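Side-chain contacts in homoserine O-acetyltransferase (Pseudomonas veronii, PDB 5EFZ), which hydrolyses ethyl acetate to ethanol and acetate during the breakdown of short-chain methyl ketones such as 2-butanone: residues G252-Y257 with G333-F338; L46-H51 with E137-E142; A194-P199 with N265-A270; Y298-S303 with D346-H351; V122-D127 with T157-V162. All coordinates share one frame; numbering follows the deposited sequence.

Contact 1: residues G252-Y257 with G333-F338; sequences GFMKRY and GHLGLF. With ACT (acetate ion), chain O.
Tyr257 and Phe338 approach from opposite directions, joining a helix of the cap, the helical insertion above the alpha/beta-hydrolase core, to the loop that carries the probable catalytic histidine, His334. Their ring planes meet at 47°, with centroids 5.1 Å apart, so the pair is oblique, neither stacked nor edge-to-face. From the Phe338 side, CE2 stands over the centre of the Tyr257 ring, 4.1 Å above that plane. Tyr257 owes its reach to chi1 of 174°, which extends the ring away from the backbone N; its hydroxyl is hydrogen-bonded to Ser69 OG.

Phe253 meets the same phenylalanine differently, edge to edge, each contact atom lying near the plane of the other ring, with Phe253 CE1 4.2 Å from Phe338 CD2. Beside these rings Met254 and Leu335 reach toward each other tip to tip, Met254 CE ending 3.9 Å from Leu335 CD1 after bends at chi2 and chi3. Leu335 CD2 lies over one face of the Phe338 ring, toward its rim, within the same segment.

Next to this apolar seam, His334 ND1 is hydrogen-bonded to Asp305 OD2. The bound acetate, probably from the crystallisation liquor, also bonds Ser151 OG, the probable nucleophile, and the backbone N of Tyr68 and Met152, consistent with an oxyanion hole. His334 NE2 donates to the acetate O at 2.7 Å, the N-H...O angle being 161°.

Contact 2: residues L46-H51 with E137-E142; sequences LAVAVH and EYFGIE
Phe139 reaches Val48 and Val50 from the C-terminal end of helix 124-139, where that helix packs against strand 45-51 of the central sheet of the alpha/beta-hydrolase fold. The cross-segment contact is wholly apolar and rests on this single ring.

Of the methyl contacts, the nearer is Val50 CG2, 3.9 Å from Phe139 CZ and 4.1 Å from Phe139 CE1, coming in obliquely to the ring. Val48 CG1 lies instead at the ring edge, near its plane, 4.2 Å from Phe139 CZ. Each valine runs opposite in direction to the phenylalanine as it passes, and CZ is the ring atom nearest both. With chi1 of -180°, Val50 keeps CG2 beside the backbone N, the position from which it meets the ring. Two residues apart on the strand, the valines point to the same side, whereas the Ala49 CB points away from the helix.

Within the helical segment, one face of the Phe139 ring is covered by its neighbour: Tyr138 CD2 stands 3.5 Å above the plane, over the centre. Leu134 of the same helix touches both Phe139 and Val48.

Hydrogen bonds run to residues outside the two segments. Strand 45-51 pairs with strands 26-29 and 92-96, while the helix breaks at Gly140, whose phi is 76°. Just before that break, Phe139 O accepts a hydrogen bond from Lys58 NZ.

Contact 3: residues A194-P199 with N265-A270; sequences AITTDP and NLLTMA. With EDO (1,2-ethanediol), chain J.
Ile195 and Thr196, in the last part of helix 182-196, meet Leu266 and Leu267 of helix 263-274 through methyl groups alone. Ile195 CD1 approaches Leu266 CD1 to 4.1 Å, the two side chains crossing at about a right angle. The same methyl is 4.3 Å from Leu267 CD2, so one isoleucine tip touches both leucines. Tighter is Thr196 CG2 against Leu267 CD1, 3.8 Å apart. Thr196 can offer a methyl here because chi1 of 65° places OG1 between the backbone N and the carbonyl carbon, leaving CG2 to face the leucine.

No hydrogen bond crosses the contact; beside it, several hold the turn after the helix. Asp198 N closes it on Ile195 O at 3.2 Å, and the Asp198 carboxylate binds two backbone amides, OD1 that of Ala200 and OD2 that of Gly215. A 1,2-ethanediol, probably from the crystallisation liquor, sits against the turn, its O1 2.6 Å from both Thr196 O and Asp198 O. Thr197 packs on Arg218 of the second subunit.

Helix 213-227 lines the seam, touching Ile195 through His219 and Leu266 through Leu216. Such helix-on-helix packing belongs to the all-helical cap inserted between two core strands of an alpha/beta hydrolase.

Contact 4: residues Y298-S303 with D346-H351; sequences YVMPIS and DQLDAH
Met300 bridges from strand 296-300, in the central sheet of the alpha/beta-hydrolase fold, to Leu348 and His351 on the C-terminal helix 342-356 that packs on it. The short strand and helix segments run nearly antiparallel, 170° between their directions, with axes 11.4 Å apart, and the methionine spans much of that gap. From CB, which points at the helix, the chain continues through CG without coming within 4.2 Å of it, chi2 being fully extended. SD makes the first contact, 4.0 Å from Leu348 CD1. It also lies 5.2 Å from the centroid of the His351 ring and 49° off the ring normal, an oblique sulfur-aromatic approach. A bend at chi3, 67°, then turns CE into the angle between the two helix residues. There the methyl rests 3.6 Å from Leu348 CD1 on one residue and 3.5 Å from His351 CB on the other. Its nearest partner is His351 CD2, at a tight 3.2 Å, reached obliquely to the imidazole.

Two residues back along the strand, Tyr298 turns a ring edge to the helix backbone: Tyr298 CE2 is 3.2 Å from His351 O, which lies near the ring plane. Leu328 touches both Met300 and His351.

His351 ND1 is hydrogen-bonded to Arg326 NH1. Since an arginine nitrogen must donate there, ND1 accepts, and His351 is probably neutral with its proton on NE2.

Contact 5: residues V122-D127 with T157-V162; sequences VRIGDD and TYEWAV
Glu159 lies against Ile124 and Gly125 where helices 152-163 and 124-139 come close, the CA atoms of Gly125 and Glu159 being 6.6 Å apart. Along the second helix, Thr157 comes first; its CB points away from the partner and its OG1 bonds back to Gly153 O. The ring of Tyr158 leads away as well.

Glu159 carries the contact. Chi1 of 175° sets CG beside the carbonyl carbon and toward the other helix, and a bend at chi2 lays the chain over the glycine. Its CB packs on Ile124 CG2 at 3.7 Å, the two side chains sliding past each other in opposite directions. Further out, Glu159 CG is 4.0 Å from Gly125 CA, and the carboxylate keeps the same company, with Glu159 OE2 3.9 Å from Gly125 CA. Gly125 has no side chain, and its CA is the atom the glutamate meets. OE2 is held by two partners, a salt bridge from Arg163 NE and a hydrogen bond with His281 NE2, which probably offsets its buried charge.

Trp160 follows, its NE1 bonded to Gln131 OE1, and Val162 ends the segment with its O bonded to Arg292 NH2.

Opposite them, the start of helix 124-139 is pinned by Asp126 OD2, which accepts at 2.8 Å from the amide N of the N-cap residue, Arg123. Helix 152-163 follows the probable nucleophile Ser151 at the end of strand 146-150, consistent with the nucleophile elbow of alpha/beta hydrolases; Ile124 touches Met152 at its start, and Lys272 of helix 263-274 also packs on Ile124.

Contacts 4 and 5 are buried in the core, whereas contacts 1, 2 and 3 are only partly buried. Contacts 2 and 5 share helix 124-139, one at its C-terminal end on an outer part of the sheet, the other at its N-terminal start. Contact 4 reaches the same sheet as contact 2; Val299 of its strand touches Tyr158 of contact 5, while Met300 and Tyr298 point to helix 342-356. Contacts 1 and 3 involve successive cap helices, 246-258 and 263-274. Methyls against a phenylalanine ring make contact 2, methyl against methyl contact 3, aromatic rings contact 1, thioether and imidazole contact 4, and a buried carboxylate contact 5. Ile302 packs on Gly333, linking contacts 4 and 1.

Contact 1: residues G252-Y257 with G333-F338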
# COMPACT_ATOMS: atom_id res chain seq x y z
N GLY A 252 8.05 -10.33 14.98
CA GLY A 252 8.47 -9.87 16.30
C GLY A 252 7.99 -8.50 16.70
O GLY A 252 7.93 -8.19 17.87
N PHE A 253 7.67 -7.66 15.72
CA PHE A 253 7.15 -6.33 15.98
C PHE A 253 5.64 -6.26 15.64
O PHE A 253 4.79 -5.97 16.51
CB PHE A 253 7.95 -5.29 15.15
CG PHE A 253 7.65 -3.84 15.48
CD1 PHE A 253 6.45 -3.25 15.11
CD2 PHE A 253 8.60 -3.05 16.11
CE1 PHE A 253 6.18 -1.92 15.40
CE2 PHE A 253 8.35 -1.71 16.40
CZ PHE A 253 7.14 -1.14 16.04
N MET A 254 5.30 -6.53 14.39
CA MET A 254 3.95 -6.20 13.90
C MET A 254 2.90 -7.23 14.35
O MET A 254 1.87 -6.85 14.87
CB MET A 254 3.95 -6.10 12.37
CG MET A 254 4.90 -4.99 11.80
SD MET A 254 4.28 -3.36 12.25
CE MET A 254 2.69 -3.31 11.45
N LYS A 255 3.15 -8.52 14.12
CA LYS A 255 2.20 -9.52 14.59
C LYS A 255 2.04 -9.45 16.11
O LYS A 255 0.95 -9.56 16.65
CB LYS A 255 2.62 -10.92 14.17
CG LYS A 255 2.47 -11.17 12.67
CD LYS A 255 2.80 -12.61 12.27
CE LYS A 255 2.62 -12.82 10.77
NZ LYS A 255 2.98 -14.21 10.40
N ARG A 256 3.16 -9.27 16.80
CA ARG A 256 3.15 -9.24 18.26
C ARG A 256 2.33 -8.05 18.78
O ARG A 256 1.64 -8.17 19.80
CB ARG A 256 4.59 -9.19 18.79
CG ARG A 256 4.73 -9.13 20.30
CD ARG A 256 6.20 -9.26 20.76
NE ARG A 256 6.73 -10.59 20.44
CZ ARG A 256 7.98 -10.85 20.07
NH1 ARG A 256 8.89 -9.89 19.99
NH2 ARG A 256 8.33 -12.10 19.81
N TYR A 257 2.37 -6.93 18.07
CA TYR A 257 1.63 -5.72 18.46
C TYR A 257 0.12 -5.99 18.47
O TYR A 257 -0.59 -5.65 19.43
CB TYR A 257 1.96 -4.54 17.52
CG TYR A 257 1.11 -3.30 17.79
CD1 TYR A 257 0.04 -2.99 16.99
CD2 TYR A 257 1.39 -2.47 18.87
CE1 TYR A 257 -0.78 -1.88 17.27
CE2 TYR A 257 0.59 -1.36 19.15
CZ TYR A 257 -0.47 -1.08 18.34
OH TYR A 257 -1.27 0.02 18.59
N GLY A 333 7.34 6.68 7.58
CA GLY A 333 5.96 6.70 7.10
C GLY A 333 4.97 6.76 8.26
O GLY A 333 5.27 7.24 9.37
N HIS A 334 3.79 6.21 8.01
CA HIS A 334 2.72 6.40 8.98
C HIS A 334 3.07 5.95 10.40
O HIS A 334 2.81 6.67 11.40
CB HIS A 334 1.48 5.65 8.50
CG HIS A 334 0.26 6.00 9.29
ND1 HIS A 334 -0.42 7.20 9.10
CD2 HIS A 334 -0.38 5.35 10.30
CE1 HIS A 334 -1.45 7.24 9.94
NE2 HIS A 334 -1.45 6.13 10.68
N LEU A 335 3.67 4.77 10.51
CA LEU A 335 3.91 4.22 11.85
C LEU A 335 5.17 4.80 12.50
O LEU A 335 5.54 4.39 13.61
CB LEU A 335 3.99 2.69 11.81
CG LEU A 335 2.63 2.07 11.51
CD1 LEU A 335 2.73 0.54 11.35
CD2 LEU A 335 1.60 2.46 12.59
N GLY A 336 5.77 5.81 11.87
CA GLY A 336 6.68 6.71 12.57
C GLY A 336 5.95 7.35 13.76
O GLY A 336 6.59 7.86 14.67
N LEU A 337 4.62 7.29 13.78
CA LEU A 337 3.88 7.76 14.95
C LEU A 337 4.24 6.97 16.21
O LEU A 337 4.08 7.46 17.32
CB LEU A 337 2.36 7.69 14.73
CG LEU A 337 1.75 8.71 13.76
CD1 LEU A 337 0.31 8.32 13.45
CD2 LEU A 337 1.83 10.13 14.35
N PHE A 338 4.70 5.73 16.02
CA PHE A 338 5.04 4.85 17.12
C PHE A 338 6.37 5.24 17.80
O PHE A 338 6.80 4.59 18.77
CB PHE A 338 5.11 3.40 16.64
CG PHE A 338 3.76 2.75 16.47
CD1 PHE A 338 2.58 3.50 16.60
CD2 PHE A 338 3.66 1.39 16.19
CE1 PHE A 338 1.31 2.90 16.45
CE2 PHE A 338 2.40 0.77 16.07
CZ PHE A 338 1.24 1.52 16.20
C ACT O . -3.72 5.24 13.40
O ACT O . -3.51 5.30 12.16
OXT ACT O . -4.72 5.88 13.86
CH3 ACT O . -2.80 4.46 14.28

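Contact 2: residues L46-H51 with E137-E142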
# COMPACT_ATOMS: atom_id res chain seq x y z
N LEU A 46 -15.06 7.26 30.09
CA LEU A 46 -13.86 7.62 29.38
C LEU A 46 -12.66 7.34 30.27
O LEU A 46 -12.63 7.77 31.43
CB LEU A 46 -13.88 9.11 28.99
CG LEU A 46 -14.96 9.55 28.01
CD1 LEU A 46 -14.83 11.08 27.78
CD2 LEU A 46 -14.86 8.76 26.67
N ALA A 47 -11.69 6.60 29.72
CA ALA A 47 -10.41 6.37 30.37
C ALA A 47 -9.48 7.55 30.08
O ALA A 47 -9.18 7.84 28.91
CB ALA A 47 -9.78 5.07 29.89
N VAL A 48 -9.04 8.21 31.14
CA VAL A 48 -8.33 9.48 31.03
C VAL A 48 -7.02 9.43 31.83
O VAL A 48 -7.00 9.03 32.99
CB VAL A 48 -9.18 10.68 31.58
CG1 VAL A 48 -8.44 12.01 31.37
CG2 VAL A 48 -10.57 10.72 30.95
N ALA A 49 -5.94 9.89 31.22
CA ALA A 49 -4.67 9.98 31.94
C ALA A 49 -4.29 11.45 31.94
O ALA A 49 -4.38 12.09 30.91
CB ALA A 49 -3.57 9.11 31.25
N VAL A 50 -3.95 11.98 33.11
CA VAL A 50 -3.60 13.39 33.21
C VAL A 50 -2.15 13.52 33.59
O VAL A 50 -1.71 12.89 34.56
CB VAL A 50 -4.47 14.10 34.26
CG1 VAL A 50 -4.11 15.60 34.38
CG2 VAL A 50 -5.97 13.85 33.92
N HIS A 51 -1.40 14.34 32.86
CA HIS A 51 -0.00 14.59 33.20
C HIS A 51 0.23 16.06 33.35
O HIS A 51 0.10 16.79 32.38
CB HIS A 51 0.91 14.03 32.11
CG HIS A 51 0.69 12.58 31.83
ND1 HIS A 51 1.16 11.59 32.66
CD2 HIS A 51 0.01 11.96 30.84
CE1 HIS A 51 0.79 10.41 32.18
NE2 HIS A 51 0.10 10.61 31.07
N GLU A 137 -17.44 19.71 32.22
CA GLU A 137 -18.23 19.30 33.36
C GLU A 137 -17.41 18.62 34.46
O GLU A 137 -17.73 18.76 35.62
CB GLU A 137 -19.36 18.37 32.93
CG GLU A 137 -20.30 19.01 31.92
CD GLU A 137 -20.77 20.39 32.37
OE1 GLU A 137 -21.54 20.45 33.35
OE2 GLU A 137 -20.37 21.40 31.75
N TYR A 138 -16.36 17.91 34.10
CA TYR A 138 -15.55 17.23 35.11
C TYR A 138 -14.34 18.06 35.51
O TYR A 138 -14.09 18.24 36.69
CB TYR A 138 -15.11 15.84 34.62
CG TYR A 138 -14.24 15.10 35.64
CD1 TYR A 138 -14.82 14.40 36.70
CD2 TYR A 138 -12.86 15.15 35.56
CE1 TYR A 138 -14.03 13.75 37.65
CE2 TYR A 138 -12.06 14.50 36.50
CZ TYR A 138 -12.65 13.80 37.53
OH TYR A 138 -11.85 13.16 38.45
N PHE A 139 -13.62 18.62 34.55
CA PHE A 139 -12.43 19.39 34.89
C PHE A 139 -12.68 20.90 35.05
O PHE A 139 -11.84 21.60 35.63
CB PHE A 139 -11.35 19.21 33.82
CG PHE A 139 -10.73 17.84 33.79
CD1 PHE A 139 -9.79 17.46 34.73
CD2 PHE A 139 -11.08 16.94 32.79
CE1 PHE A 139 -9.22 16.21 34.70
CE2 PHE A 139 -10.50 15.68 32.73
CZ PHE A 139 -9.58 15.29 33.69
N GLY A 140 -13.79 21.43 34.53
CA GLY A 140 -14.07 22.85 34.63
C GLY A 140 -13.23 23.65 33.65
O GLY A 140 -13.03 24.87 33.79
N ILE A 141 -12.75 22.97 32.62
CA ILE A 141 -11.92 23.60 31.59
C ILE A 141 -12.81 24.20 30.49
O ILE A 141 -13.75 23.55 30.02
CB ILE A 141 -10.93 22.57 30.99
CG1 ILE A 141 -9.89 22.19 32.05
CG2 ILE A 141 -10.25 23.09 29.71
CD1 ILE A 141 -9.10 20.92 31.66
N GLU A 142 -12.53 25.45 30.10
CA GLU A 142 -13.40 26.13 29.16
C GLU A 142 -12.72 26.52 27.84
O GLU A 142 -13.34 27.13 26.98
CB GLU A 142 -13.99 27.39 29.82
CG GLU A 142 -14.80 27.11 31.09
CD GLU A 142 -16.10 26.35 30.83
OE1 GLU A 142 -16.49 26.17 29.64
OE2 GLU A 142 -16.76 25.95 31.81

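Contact 3: residues A194-P199 with N265-A270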
# COMPACT_ATOMS: atom_id res chain seq x y z
N ALA A 194 -9.69 -8.62 6.73
CA ALA A 194 -8.66 -9.55 7.19
C ALA A 194 -9.12 -10.25 8.48
O ALA A 194 -8.88 -11.44 8.70
CB ALA A 194 -7.36 -8.80 7.43
N ILE A 195 -9.80 -9.49 9.32
CA ILE A 195 -10.34 -10.01 10.55
C ILE A 195 -11.65 -10.75 10.32
O ILE A 195 -11.80 -11.88 10.77
CB ILE A 195 -10.57 -8.90 11.55
CG1 ILE A 195 -9.20 -8.38 12.03
CG2 ILE A 195 -11.40 -9.41 12.73
CD1 ILE A 195 -9.32 -7.11 12.88
N THR A 196 -12.60 -10.14 9.61
CA THR A 196 -13.95 -10.71 9.57
C THR A 196 -14.04 -11.97 8.72
O THR A 196 -14.95 -12.80 8.91
CB THR A 196 -15.01 -9.71 9.08
OG1 THR A 196 -14.75 -9.37 7.71
CG2 THR A 196 -15.04 -8.43 9.94
N THR A 197 -13.09 -12.15 7.80
CA THR A 197 -13.11 -13.39 7.00
C THR A 197 -12.48 -14.61 7.70
O THR A 197 -12.53 -15.72 7.17
CB THR A 197 -12.40 -13.20 5.66
OG1 THR A 197 -11.05 -12.80 5.91
CG2 THR A 197 -13.11 -12.14 4.83
N ASP A 198 -11.87 -14.41 8.86
CA ASP A 198 -11.39 -15.52 9.67
C ASP A 198 -12.62 -16.26 10.22
O ASP A 198 -13.42 -15.64 10.92
CB ASP A 198 -10.52 -14.97 10.81
CG ASP A 198 -9.84 -16.07 11.63
OD1 ASP A 198 -10.21 -17.24 11.49
OD2 ASP A 198 -8.95 -15.72 12.44
N PRO A 199 -12.78 -17.55 9.90
CA PRO A 199 -14.00 -18.19 10.42
C PRO A 199 -14.06 -18.16 11.96
O PRO A 199 -15.15 -18.18 12.55
CB PRO A 199 -13.89 -19.63 9.94
CG PRO A 199 -12.93 -19.62 8.81
CD PRO A 199 -11.96 -18.49 9.11
N ASN A 265 -13.21 -4.59 19.26
CA ASN A 265 -12.71 -3.20 19.45
C ASN A 265 -11.98 -2.61 18.22
O ASN A 265 -12.16 -1.43 17.85
CB ASN A 265 -11.76 -3.12 20.65
CG ASN A 265 -12.46 -3.36 21.97
OD1 ASN A 265 -13.71 -3.34 22.08
ND2 ASN A 265 -11.65 -3.63 23.01
N LEU A 266 -11.15 -3.41 17.56
CA LEU A 266 -10.48 -2.93 16.36
C LEU A 266 -11.52 -2.55 15.27
O LEU A 266 -11.35 -1.53 14.57
CB LEU A 266 -9.51 -4.00 15.81
CG LEU A 266 -8.32 -4.30 16.73
CD1 LEU A 266 -7.44 -5.41 16.13
CD2 LEU A 266 -7.48 -3.04 16.95
N LEU A 267 -12.57 -3.34 15.13
CA LEU A 267 -13.60 -3.05 14.12
C LEU A 267 -14.36 -1.76 14.47
O LEU A 267 -14.73 -0.98 13.58
CB LEU A 267 -14.58 -4.23 13.98
CG LEU A 267 -13.97 -5.56 13.47
CD1 LEU A 267 -15.09 -6.59 13.28
CD2 LEU A 267 -13.21 -5.37 12.18
N THR A 268 -14.58 -1.52 15.76
CA THR A 268 -15.23 -0.26 16.18
C THR A 268 -14.38 0.93 15.75
O THR A 268 -14.89 1.91 15.22
CB THR A 268 -15.47 -0.22 17.71
OG1 THR A 268 -16.30 -1.32 18.08
CG2 THR A 268 -16.17 1.06 18.15
N MET A 269 -13.08 0.85 16.01
CA MET A 269 -12.20 1.97 15.69
C MET A 269 -12.04 2.09 14.18
O MET A 269 -12.01 3.19 13.66
CB MET A 269 -10.85 1.80 16.41
CG MET A 269 -10.97 2.08 17.95
SD MET A 269 -9.38 1.79 18.79
CE MET A 269 -9.34 -0.02 18.84
N ALA A 270 -11.95 0.96 13.49
CA ALA A 270 -11.87 0.97 12.03
C ALA A 270 -13.12 1.61 11.37
O ALA A 270 -12.98 2.41 10.42
CB ALA A 270 -11.66 -0.49 11.50
C1 EDO J . -16.89 -15.71 9.86
O1 EDO J . -15.58 -15.17 9.63
C2 EDO J . -17.53 -15.03 11.06
O2 EDO J . -18.34 -13.95 10.59

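Contact 4: residues Y298-S303 with D346-H351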
# COMPACT_ATOMS: atom_id res chain seq x y z
N TYR A 298 -1.37 23.80 12.75
CA TYR A 298 -0.28 23.17 11.99
C TYR A 298 -0.77 21.85 11.40
O TYR A 298 -1.26 20.96 12.13
CB TYR A 298 0.95 22.90 12.88
CG TYR A 298 1.80 24.10 13.23
CD1 TYR A 298 1.41 25.39 12.87
CD2 TYR A 298 2.99 23.95 13.93
CE1 TYR A 298 2.19 26.50 13.22
CE2 TYR A 298 3.78 25.05 14.28
CZ TYR A 298 3.37 26.30 13.92
OH TYR A 298 4.15 27.38 14.26
N VAL A 299 -0.65 21.72 10.08
CA VAL A 299 -1.01 20.50 9.37
C VAL A 299 0.29 19.78 9.07
O VAL A 299 1.17 20.34 8.39
CB VAL A 299 -1.77 20.81 8.05
CG1 VAL A 299 -2.10 19.49 7.28
CG2 VAL A 299 -3.04 21.65 8.33
N MET A 300 0.45 18.59 9.64
CA MET A 300 1.76 17.92 9.66
C MET A 300 1.68 16.47 9.19
O MET A 300 1.75 15.54 9.99
CB MET A 300 2.36 18.01 11.09
CG MET A 300 2.48 19.49 11.57
SD MET A 300 3.23 19.61 13.21
CE MET A 300 4.86 19.08 12.87
N PRO A 301 1.56 16.28 7.88
CA PRO A 301 1.68 14.90 7.38
C PRO A 301 3.10 14.37 7.56
O PRO A 301 4.02 15.18 7.72
CB PRO A 301 1.35 15.04 5.89
CG PRO A 301 1.83 16.48 5.54
CD PRO A 301 1.45 17.27 6.79
N ILE A 302 3.28 13.06 7.50
CA ILE A 302 4.60 12.45 7.52
C ILE A 302 4.96 12.21 6.07
O ILE A 302 4.12 11.72 5.31
CB ILE A 302 4.60 11.15 8.35
CG1 ILE A 302 4.40 11.54 9.85
CG2 ILE A 302 5.89 10.30 8.10
CD1 ILE A 302 4.10 10.35 10.79
N SER A 303 6.18 12.61 5.68
CA SER A 303 6.56 12.66 4.27
C SER A 303 6.30 11.36 3.50
O SER A 303 5.81 11.40 2.34
CB SER A 303 8.06 13.06 4.14
OG SER A 303 8.90 12.11 4.78
N ASP A 346 12.20 14.81 17.04
CA ASP A 346 12.90 16.06 17.29
C ASP A 346 12.25 17.17 16.44
O ASP A 346 12.00 18.27 16.96
CB ASP A 346 14.38 15.91 16.98
CG ASP A 346 15.18 17.14 17.36
OD1 ASP A 346 15.42 17.34 18.56
OD2 ASP A 346 15.58 17.89 16.43
N GLN A 347 11.94 16.89 15.17
CA GLN A 347 11.26 17.89 14.35
C GLN A 347 9.91 18.26 14.94
O GLN A 347 9.52 19.45 14.99
CB GLN A 347 11.03 17.39 12.93
CG GLN A 347 12.24 16.92 12.18
CD GLN A 347 11.79 16.19 10.91
OE1 GLN A 347 10.88 16.66 10.19
NE2 GLN A 347 12.38 15.02 10.66
N LEU A 348 9.18 17.25 15.38
CA LEU A 348 7.85 17.49 15.91
C LEU A 348 7.89 18.38 17.14
O LEU A 348 7.05 19.28 17.30
CB LEU A 348 7.16 16.17 16.26
CG LEU A 348 5.75 16.32 16.84
CD1 LEU A 348 4.84 17.02 15.83
CD2 LEU A 348 5.18 14.95 17.17
N ASP A 349 8.86 18.13 18.03
CA ASP A 349 8.96 18.92 19.26
C ASP A 349 9.21 20.38 18.91
O ASP A 349 8.67 21.30 19.59
CB ASP A 349 10.09 18.41 20.18
CG ASP A 349 9.61 17.29 21.12
OD1 ASP A 349 8.38 17.17 21.35
OD2 ASP A 349 10.47 16.54 21.64
N ALA A 350 10.03 20.60 17.89
CA ALA A 350 10.40 21.96 17.47
C ALA A 350 9.17 22.69 16.91
O ALA A 350 8.91 23.85 17.27
CB ALA A 350 11.54 21.93 16.45
N HIS A 351 8.39 22.01 16.06
CA HIS A 351 7.18 22.61 15.51
C HIS A 351 6.15 22.88 16.63
O HIS A 351 5.55 23.95 16.71
CB HIS A 351 6.52 21.72 14.44
CG HIS A 351 7.31 21.60 13.18
ND1 HIS A 351 7.76 22.70 12.46
CD2 HIS A 351 7.72 20.52 12.47
CE1 HIS A 351 8.41 22.29 11.39
NE2 HIS A 351 8.40 20.96 11.37

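Contact 5: residues V122-D127 with T157-V162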
# COMPACT_ATOMS: atom_id res chain seq x y z
N VAL A 122 -19.78 4.03 16.46
CA VAL A 122 -19.38 5.29 17.06
C VAL A 122 -18.61 6.14 16.03
O VAL A 122 -17.78 5.61 15.26
CB VAL A 122 -18.51 5.05 18.30
CG1 VAL A 122 -18.08 6.36 18.95
CG2 VAL A 122 -19.29 4.19 19.32
N ARG A 123 -18.91 7.43 15.98
CA ARG A 123 -18.25 8.34 15.05
C ARG A 123 -17.23 9.23 15.77
O ARG A 123 -17.29 9.41 17.00
CB ARG A 123 -19.28 9.22 14.30
CG ARG A 123 -20.14 8.46 13.25
CD ARG A 123 -21.14 9.43 12.57
NE ARG A 123 -21.89 8.74 11.50
CZ ARG A 123 -21.49 8.61 10.24
NH1 ARG A 123 -20.33 9.11 9.84
NH2 ARG A 123 -22.27 7.98 9.36
N ILE A 124 -16.31 9.80 14.99
CA ILE A 124 -15.34 10.77 15.52
C ILE A 124 -16.07 11.87 16.31
O ILE A 124 -15.63 12.26 17.40
CB ILE A 124 -14.52 11.40 14.39
CG1 ILE A 124 -13.63 10.35 13.70
CG2 ILE A 124 -13.67 12.58 14.92
CD1 ILE A 124 -12.48 9.81 14.56
N GLY A 125 -17.20 12.33 15.78
CA GLY A 125 -17.95 13.39 16.47
C GLY A 125 -18.46 12.97 17.85
O GLY A 125 -18.60 13.81 18.76
N ASP A 126 -18.75 11.67 18.03
CA ASP A 126 -19.18 11.19 19.35
C ASP A 126 -18.03 11.30 20.35
O ASP A 126 -18.25 11.73 21.47
CB ASP A 126 -19.69 9.74 19.26
CG ASP A 126 -20.90 9.59 18.34
OD1 ASP A 126 -21.84 10.42 18.44
OD2 ASP A 126 -20.93 8.64 17.51
N ASP A 127 -16.81 10.89 19.98
CA ASP A 127 -15.65 11.10 20.84
C ASP A 127 -15.46 12.57 21.24
O ASP A 127 -15.21 12.90 22.41
CB ASP A 127 -14.37 10.63 20.14
CG ASP A 127 -14.23 9.10 20.18
OD1 ASP A 127 -14.04 8.55 21.29
OD2 ASP A 127 -14.28 8.46 19.11
N THR A 157 -8.79 15.82 16.25
CA THR A 157 -8.28 17.18 16.33
C THR A 157 -9.02 18.12 15.37
O THR A 157 -9.46 19.22 15.78
CB THR A 157 -6.75 17.20 16.05
OG1 THR A 157 -6.08 16.49 17.12
CG2 THR A 157 -6.19 18.67 15.98
N TYR A 158 -9.18 17.72 14.11
CA TYR A 158 -9.94 18.52 13.15
C TYR A 158 -11.39 18.69 13.59
O TYR A 158 -11.96 19.78 13.53
CB TYR A 158 -9.90 17.87 11.77
CG TYR A 158 -8.61 18.13 11.02
CD1 TYR A 158 -8.19 19.44 10.75
CD2 TYR A 158 -7.82 17.08 10.56
CE1 TYR A 158 -7.00 19.68 10.02
CE2 TYR A 158 -6.63 17.32 9.83
CZ TYR A 158 -6.24 18.61 9.57
OH TYR A 158 -5.06 18.83 8.86
N GLU A 159 -11.99 17.59 14.02
CA GLU A 159 -13.37 17.68 14.46
C GLU A 159 -13.53 18.65 15.65
O GLU A 159 -14.48 19.44 15.70
CB GLU A 159 -13.89 16.28 14.83
CG GLU A 159 -15.32 16.28 15.43
CD GLU A 159 -16.46 16.59 14.44
OE1 GLU A 159 -16.27 16.53 13.19
OE2 GLU A 159 -17.57 16.91 14.92
N TRP A 160 -12.58 18.60 16.59
CA TRP A 160 -12.57 19.58 17.69
C TRP A 160 -12.53 21.01 17.16
O TRP A 160 -13.33 21.86 17.59
CB TRP A 160 -11.34 19.35 18.60
CG TRP A 160 -11.70 18.67 19.90
CD1 TRP A 160 -11.54 17.34 20.21
CD2 TRP A 160 -12.34 19.28 21.03
NE1 TRP A 160 -12.03 17.09 21.47
CE2 TRP A 160 -12.48 18.28 22.01
CE3 TRP A 160 -12.71 20.60 21.35
CZ2 TRP A 160 -13.03 18.54 23.26
CZ3 TRP A 160 -13.25 20.86 22.60
CH2 TRP A 160 -13.41 19.84 23.54
N ALA A 161 -11.60 21.28 16.23
CA ALA A 161 -11.38 22.65 15.74
C ALA A 161 -12.57 23.18 14.96
O ALA A 161 -12.77 24.40 14.90
CB ALA A 161 -10.11 22.72 14.88
N VAL A 162 -13.34 22.28 14.34
CA VAL A 162 -14.51 22.69 13.55
C VAL A 162 -15.77 22.79 14.43
O VAL A 162 -16.56 23.72 14.30
CB VAL A 162 -14.79 21.70 12.37
CG1 VAL A 162 -16.17 21.97 11.71
CG2 VAL A 162 -13.69 21.80 11.32